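Local coordinates for GDSL-like protein (Roseburia intestinalis L1-82, PDB 6HFZ) that acts as a two-domain esterase on acetylated beta-mannans, probably removing their acetyl groups as other hydrolases of the SGNH (GDSL-like) clan do, at residues T83-V88 against N233-S238; I289-R294 against D333-H338. One frame throughout, in Å; residues are numbered along the deposited sequence.

Contact 1: residues T83-V88 against N233-S238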
# COMPACT_ATOMS: atom_id res chain seq x y z
N THR A 83 0.61 0.57 4.05
CA THR A 83 0.70 1.96 3.54
C THR A 83 1.50 1.99 2.25
O THR A 83 2.09 0.96 1.84
CB THR A 83 1.40 2.85 4.60
OG1 THR A 83 2.77 2.47 4.73
CG2 THR A 83 0.72 2.76 5.95
N SER A 84 1.67 3.21 1.71
CA SER A 84 2.49 3.44 0.54
C SER A 84 3.96 3.19 0.87
O SER A 84 4.75 2.94 -0.05
CB SER A 84 2.29 4.82 -0.02
OG SER A 84 2.74 5.82 0.89
N GLN A 85 4.34 3.25 2.15
CA GLN A 85 5.75 2.93 2.55
C GLN A 85 6.03 1.44 2.28
O GLN A 85 7.07 1.10 1.72
CB GLN A 85 6.02 3.37 3.99
CG GLN A 85 7.46 3.20 4.44
CD GLN A 85 7.66 3.85 5.78
OE1 GLN A 85 6.72 4.34 6.41
NE2 GLN A 85 8.90 3.87 6.28
N PHE A 86 5.09 0.55 2.62
CA PHE A 86 5.27 -0.86 2.22
C PHE A 86 5.11 -1.00 0.70
O PHE A 86 5.86 -1.71 0.03
CB PHE A 86 4.34 -1.75 3.02
CG PHE A 86 4.48 -3.23 2.75
CD1 PHE A 86 5.69 -3.81 2.40
CD2 PHE A 86 3.39 -4.07 2.94
CE1 PHE A 86 5.81 -5.18 2.19
CE2 PHE A 86 3.52 -5.44 2.74
CZ PHE A 86 4.73 -5.98 2.36
N GLY A 87 4.15 -0.24 0.12
CA GLY A 87 3.91 -0.29 -1.33
C GLY A 87 5.15 -0.09 -2.20
O GLY A 87 5.37 -0.83 -3.18
N VAL A 88 5.93 0.94 -1.90
CA VAL A 88 7.13 1.22 -2.72
C VAL A 88 8.16 0.08 -2.59
O VAL A 88 8.82 -0.27 -3.60
CB VAL A 88 7.73 2.62 -2.46
CG1 VAL A 88 8.22 2.72 -1.04
CG2 VAL A 88 8.82 2.99 -3.47
N ASN A 233 12.31 12.63 -1.66
CA ASN A 233 12.15 11.43 -2.44
C ASN A 233 13.16 10.35 -2.03
O ASN A 233 13.71 9.66 -2.88
CB ASN A 233 12.23 11.72 -3.93
CG ASN A 233 11.92 10.52 -4.78
OD1 ASN A 233 10.95 9.79 -4.49
ND2 ASN A 233 12.75 10.29 -5.79
N THR A 234 13.36 10.16 -0.72
CA THR A 234 14.36 9.21 -0.24
C THR A 234 13.82 7.78 -0.09
O THR A 234 14.50 6.94 0.52
CB THR A 234 15.02 9.74 1.04
OG1 THR A 234 14.13 9.78 2.13
CG2 THR A 234 15.61 11.13 0.86
N TYR A 235 12.61 7.49 -0.59
CA TYR A 235 12.02 6.13 -0.48
C TYR A 235 11.88 5.46 -1.85
O TYR A 235 11.52 4.29 -1.90
CB TYR A 235 10.69 6.12 0.29
CG TYR A 235 10.85 6.38 1.76
CD1 TYR A 235 10.82 7.66 2.25
CD2 TYR A 235 11.06 5.35 2.68
CE1 TYR A 235 10.97 7.92 3.60
CE2 TYR A 235 11.18 5.59 4.03
CZ TYR A 235 11.13 6.88 4.50
OH TYR A 235 11.30 7.17 5.82
N GLU A 236 12.22 6.15 -2.95
CA GLU A 236 12.04 5.58 -4.27
C GLU A 236 12.82 4.27 -4.44
O GLU A 236 12.32 3.33 -5.08
CB GLU A 236 12.38 6.55 -5.40
CG GLU A 236 11.83 6.09 -6.75
CD GLU A 236 12.10 6.99 -7.97
OE1 GLU A 236 11.93 6.49 -9.12
OE2 GLU A 236 12.48 8.16 -7.77
N LYS A 237 14.04 4.20 -3.92
CA LYS A 237 14.73 2.94 -3.80
C LYS A 237 14.47 2.43 -2.37
O LYS A 237 14.93 3.02 -1.41
CB LYS A 237 16.23 3.12 -4.10
CG LYS A 237 16.97 1.80 -4.00
CD LYS A 237 18.39 1.75 -4.53
CE LYS A 237 18.93 0.33 -4.43
NZ LYS A 237 20.39 0.31 -4.17
N SER A 238 13.69 1.36 -2.25
CA SER A 238 13.31 0.78 -0.98
C SER A 238 13.50 -0.73 -1.07
O SER A 238 12.83 -1.37 -1.86
CB SER A 238 11.88 1.11 -0.58
OG SER A 238 11.71 2.46 -0.16
O HOH W 1 9.84 1.81 2.06

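Contact 2: residues I289-R294 against D333-H338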
# COMPACT_ATOMS: atom_id res chain seq x y z
N ILE A 289 15.85 3.61 7.49
CA ILE A 289 15.65 2.24 7.95
C ILE A 289 14.26 2.12 8.56
O ILE A 289 13.91 2.88 9.45
CB ILE A 289 16.71 1.83 8.97
CG1 ILE A 289 18.14 2.04 8.44
CG2 ILE A 289 16.46 0.41 9.42
CD1 ILE A 289 18.51 1.11 7.35
N SER A 290 13.55 1.07 8.17
CA SER A 290 12.29 0.76 8.74
C SER A 290 12.21 -0.75 9.02
O SER A 290 12.98 -1.55 8.48
CB SER A 290 11.17 1.30 7.88
OG SER A 290 10.93 0.46 6.73
N VAL A 291 11.29 -1.14 9.89
CA VAL A 291 11.19 -2.57 10.25
C VAL A 291 9.73 -3.01 10.20
O VAL A 291 8.83 -2.29 10.66
CB VAL A 291 11.81 -2.79 11.63
CG1 VAL A 291 11.10 -1.98 12.71
CG2 VAL A 291 11.80 -4.25 12.04
N GLN A 292 9.51 -4.21 9.65
CA GLN A 292 8.20 -4.81 9.60
C GLN A 292 8.14 -6.00 10.56
O GLN A 292 9.04 -6.82 10.56
CB GLN A 292 7.89 -5.32 8.20
CG GLN A 292 7.57 -4.24 7.18
CD GLN A 292 7.12 -4.95 5.92
OE1 GLN A 292 7.91 -5.68 5.30
NE2 GLN A 292 5.84 -4.80 5.57
N TYR A 293 7.04 -6.13 11.31
CA TYR A 293 6.89 -7.19 12.30
C TYR A 293 5.41 -7.39 12.64
O TYR A 293 4.60 -6.49 12.39
CB TYR A 293 7.66 -6.88 13.60
CG TYR A 293 7.24 -5.61 14.33
CD1 TYR A 293 7.64 -4.34 13.88
CD2 TYR A 293 6.46 -5.65 15.47
CE1 TYR A 293 7.28 -3.17 14.56
CE2 TYR A 293 6.07 -4.50 16.14
CZ TYR A 293 6.47 -3.25 15.69
OH TYR A 293 6.14 -2.11 16.38
N ARG A 294 5.09 -8.54 13.23
CA ARG A 294 3.72 -8.82 13.56
C ARG A 294 3.32 -8.17 14.88
O ARG A 294 4.03 -8.28 15.89
CB ARG A 294 3.47 -10.33 13.66
CG ARG A 294 2.05 -10.71 14.10
CD ARG A 294 1.85 -12.21 13.90
NE ARG A 294 2.77 -13.06 14.64
CZ ARG A 294 3.16 -14.27 14.26
NH1 ARG A 294 2.73 -14.78 13.11
NH2 ARG A 294 4.06 -14.95 14.96
N ASP A 333 7.48 0.29 11.25
CA ASP A 333 7.93 1.41 12.06
C ASP A 333 9.16 2.01 11.41
O ASP A 333 10.14 1.29 11.07
CB ASP A 333 8.24 1.02 13.50
CG ASP A 333 7.09 0.63 14.41
OD1 ASP A 333 5.95 1.07 14.17
OD2 ASP A 333 7.38 -0.05 15.43
N THR A 334 9.16 3.34 11.26
CA THR A 334 10.33 4.01 10.70
C THR A 334 11.32 4.26 11.84
O THR A 334 10.92 4.87 12.84
CB THR A 334 9.99 5.32 9.97
OG1 THR A 334 9.08 5.04 8.90
CG2 THR A 334 11.23 5.97 9.38
N ILE A 335 12.55 3.75 11.72
CA ILE A 335 13.54 3.77 12.83
C ILE A 335 14.56 4.90 12.63
O ILE A 335 14.92 5.56 13.62
CB ILE A 335 14.23 2.39 13.00
CG1 ILE A 335 13.22 1.26 13.19
CG2 ILE A 335 15.22 2.42 14.14
CD1 ILE A 335 12.19 1.53 14.24
N LEU A 336 15.06 5.03 11.40
CA LEU A 336 16.00 6.06 10.97
C LEU A 336 15.39 6.74 9.75
O LEU A 336 15.01 6.04 8.81
CB LEU A 336 17.34 5.45 10.56
CG LEU A 336 18.42 6.45 10.13
CD1 LEU A 336 18.79 7.37 11.30
CD2 LEU A 336 19.64 5.76 9.57
N GLU A 337 15.35 8.08 9.75
CA GLU A 337 14.92 8.81 8.58
C GLU A 337 15.87 9.98 8.27
O GLU A 337 16.23 10.76 9.17
CB GLU A 337 13.49 9.32 8.77
CG GLU A 337 12.93 9.96 7.50
CD GLU A 337 11.45 10.26 7.53
OE1 GLU A 337 11.01 11.06 8.38
OE2 GLU A 337 10.74 9.72 6.66
N HIS A 338 16.26 10.07 7.00
CA HIS A 338 17.11 11.10 6.44
C HIS A 338 18.46 11.13 7.18
O HIS A 338 18.99 12.20 7.44
CB HIS A 338 16.41 12.45 6.44
CG HIS A 338 15.14 12.50 5.66
ND1 HIS A 338 14.19 13.47 5.89
CD2 HIS A 338 14.68 11.72 4.65
CE1 HIS A 338 13.17 13.28 5.07
NE2 HIS A 338 13.45 12.20 4.30

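Contact 1: residues T83-V88 against N233-S238
Gln85 and Val88, near the start of helix 84-96, meet Tyr235, Glu236 and Ser238 in a small buried contact of 218 Å², where the SGNH (GDSL-like) hydrolase part of the chain abuts the loop leading into strand 237-241 of the antiparallel sheet. Val88 gives the largest share. With chi1 at 64° its two methyls straddle Tyr235 O, CG2 at 3.4 Å and CG1 at 3.8 Å; CG1 also lies 3.6 Å from Ser238 OG, while CG2 turns to Glu236 O. Gln85 CG stands trans to the backbone N (chi1 -175°), and the extended chain brings NE2 to 3.6 Å from Tyr235 CE2, with amide and ring planes 74° apart. Outside partners hold both polar ends, His116 at Gln85 OE1 and Glu337 at Tyr235 OH. The polar link between the segments is a water that donates to Gln85 O at 2.9 Å and to Ser238 OG at 3.0 Å. Ser238 OG in turn donates to Tyr235 O, tying the loop to the strand start. Direct cross-segment hydrogen bonds being absent, the chemistry implies an interface of methyls resting against carbonyl and hydroxyl oxygens plus one bridging water, its polar ends fixed by second-shell residues.

Contact 2: residues I289-R294 against D333-H338
Ile289, Ser290 and Val291 pair with Leu336, Thr334 and Asp333 as antiparallel strands interrupted by a classic beta bulge, in which Ile335 and Leu336 both lie opposite Ile289. The evidence is the double acceptor Ile289 O, which takes Ile335 N at 2.8 Å and Leu336 N at 3.1 Å. Beyond the bulge, Val291 and Asp333 form a hydrogen-bonded pair, with Val291 N 2.9 Å from Asp333 O. The short strand axes are 146° apart in direction, so the pair is distinctly twisted. Packing is tight on the face bearing Ile289 and Val291: Ile289 CB approaches Leu336 CB to 4.0 Å, and Val291 CG1 reaches Ile335 CG1 at 3.9 Å, with Leu318 and Val316 of strand 316-319 nearby. On the other face the backbones run close, yet the side chains hardly meet, Ser290 CB lying 4.4 Å from Thr334 OG1, whose partner is Gln85 in the hydrolase part. The loose side is strand 333-336, which solvent reaches more than its buried partner 289-293. Tyr293, whose chi1 of 60° sets CG between the backbone N and carbonyl carbon, brings its hydroxyl to the Asp333 carboxylate. A phenylalanine here would probably leave the Asp333 carboxylate without its phenolic donor and freer to turn. Tyr293 OH donates to Asp333 OD2 at 2.6 Å, arriving 36° out of the carboxylate plane.

Overall arrangement
Contacts 1 and 2 have centres 12 Å apart, and both segments of contact 1 precede both segments of contact 2 in the sequence. Both reach the same antiparallel sheet: strand 237-241 and strand 288-295 each pair with strand 361-370, and strand 329-336 pairs with 288-295. Contact 1 sets helix 84-96 of the GDSL-like hydrolase part against this sheet, whereas contact 2 pairs two of its strands. Two probable hydrogen bonds link segment 333-338 to contact 1, Tyr235 OH to Glu337 OE2 (2.7 Å) and Gln85 NE2 to Thr334 OG1 (2.9 Å). This is consistent with a fixed placement of the two domains of the esterase.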